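Local coordinates for transthyretin-like protein (Klebsiella pneumoniae subsp. pneumoniae, PDB 3QVA) that probably hydrolyses 5-hydroxyisourate to 2-oxo-4-hydroxy-4-carboxy-5-ureidoimidazoline in purine breakdown, acting as a homotetramer of the transthyretin family, at residues I16-T21 with A76-V81. Numbering follows the deposited sequence.
Sequences ILDIST and AGRESV
Arg78 reaches across to Asp18 and Ser20 and binds each with a different terminal nitrogen. Its NH1 forms a salt bridge to Asp18 OD2 at 2.9 Å, with a fairly straight hydrogen bond (N-H...O angle 162°). The carboxylate receives it through the syn lone pair of OD2. Arg78 NH2 donates to Ser20 OG at 2.6 Å. Both acceptors lie at the edge of the guanidinium, close to its plane. Carboxylate and guanidinium are nearly coplanar, 28° apart. The two bonds together would limit rotation of the guanidinium.

Ser20 OG in turn donates a hydrogen bond to Asp18 OD1, 2.5 Å away. A closed ring of three groups results: the arginine donates to both the serine and the aspartate, and the serine donates to the aspartate. Ser20 N also donates to Asp18 OD1, at 3.0 Å, and comes in above the carboxylate plane on the same face as Ser20 OG. The positive arginine probably helps to keep Asp18 ionised.

The arginine chain bends at chi3 (69°) on its way from the backbone, which stays 11.2 Å from Ser20 when measured between the CA atoms of Arg78 and Ser20. Thr21 CG2 adds a looser contact, 4.3 Å from Arg78 NH1. Phe73 of helix 69-75 touches both Asp18 and Arg78, and Pro107 touches Ser20 and Arg78. Ser20 also packs on Ser20 of a second subunit.

Asp18 and Ser20 form an Asx turn at the end of strand 12-18. Gly77 closes helix 69-75 in a Schellman motif, just before Arg78. The salt bridge thus ties the strand end to the loop following the short helix of the transthyretin fold.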
# COMPACT_ATOMS: atom_id res chain seq x y z
N ILE A 16 3.88 -5.19 12.47
CA ILE A 16 4.06 -3.82 12.00
C ILE A 16 5.44 -3.68 11.39
O ILE A 16 6.45 -3.96 12.03
CB ILE A 16 3.83 -2.77 13.12
CG1 ILE A 16 2.45 -2.98 13.77
CG2 ILE A 16 3.95 -1.36 12.55
CD1 ILE A 16 1.99 -1.84 14.69
N LEU A 17 5.47 -3.26 10.13
CA LEU A 17 6.72 -3.03 9.43
C LEU A 17 6.85 -1.55 9.08
O LEU A 17 5.90 -0.95 8.58
CB LEU A 17 6.75 -3.85 8.15
CG LEU A 17 6.88 -5.36 8.37
CD1 LEU A 17 6.17 -6.10 7.27
CD2 LEU A 17 8.35 -5.78 8.48
N ASP A 18 8.01 -0.98 9.35
CA ASP A 18 8.29 0.38 8.93
C ASP A 18 8.89 0.32 7.53
O ASP A 18 10.08 0.01 7.36
CB ASP A 18 9.25 1.09 9.90
CG ASP A 18 9.55 2.54 9.49
OD1 ASP A 18 9.02 3.03 8.47
OD2 ASP A 18 10.33 3.21 10.21
N ILE A 19 8.07 0.60 6.52
CA ILE A 19 8.52 0.47 5.14
C ILE A 19 9.42 1.63 4.71
O ILE A 19 10.03 1.57 3.65
CB ILE A 19 7.36 0.24 4.15
CG1 ILE A 19 6.55 1.52 3.94
CG2 ILE A 19 6.49 -0.94 4.61
CD1 ILE A 19 5.55 1.44 2.77
N SER A 20 9.52 2.66 5.55
CA SER A 20 10.45 3.75 5.28
C SER A 20 11.90 3.27 5.46
O SER A 20 12.82 3.80 4.83
CB SER A 20 10.15 4.97 6.16
OG SER A 20 10.55 4.76 7.50
N THR A 21 12.09 2.25 6.28
CA THR A 21 13.42 1.68 6.53
C THR A 21 13.54 0.20 6.14
O THR A 21 14.66 -0.34 6.06
CB THR A 21 13.83 1.83 8.01
OG1 THR A 21 12.92 1.09 8.84
CG2 THR A 21 13.84 3.30 8.44
N ALA A 76 11.28 8.59 18.01
CA ALA A 76 12.47 8.43 17.19
C ALA A 76 12.87 9.75 16.51
O ALA A 76 13.78 9.77 15.69
CB ALA A 76 12.23 7.36 16.15
N GLY A 77 12.17 10.83 16.85
CA GLY A 77 12.46 12.17 16.31
C GLY A 77 12.05 12.39 14.86
O GLY A 77 12.67 13.18 14.14
N ARG A 78 10.99 11.71 14.44
CA ARG A 78 10.51 11.77 13.06
C ARG A 78 9.09 12.30 13.02
O ARG A 78 8.22 11.82 13.75
CB ARG A 78 10.59 10.39 12.42
CG ARG A 78 11.97 9.72 12.57
CD ARG A 78 11.93 8.25 12.21
NE ARG A 78 11.71 8.04 10.78
CZ ARG A 78 11.43 6.86 10.23
NH1 ARG A 78 11.34 5.77 10.98
NH2 ARG A 78 11.25 6.78 8.93
N GLU A 79 8.85 13.31 12.19
CA GLU A 79 7.53 13.93 12.10
C GLU A 79 6.62 13.16 11.14
O GLU A 79 7.09 12.52 10.20
CB GLU A 79 7.65 15.40 11.70
CG GLU A 79 8.30 16.28 12.78
N SER A 80 5.32 13.20 11.41
CA SER A 80 4.32 12.59 10.54
C SER A 80 3.01 13.35 10.70
O SER A 80 2.72 13.82 11.80
CB SER A 80 4.10 11.12 10.91
OG SER A 80 3.06 10.54 10.12
N VAL A 81 2.24 13.47 9.63
CA VAL A 81 0.91 14.08 9.74
C VAL A 81 -0.10 13.06 10.26
O VAL A 81 -1.18 13.44 10.69
CB VAL A 81 0.41 14.72 8.42
CG1 VAL A 81 1.39 15.79 7.93
CG2 VAL A 81 0.14 13.66 7.34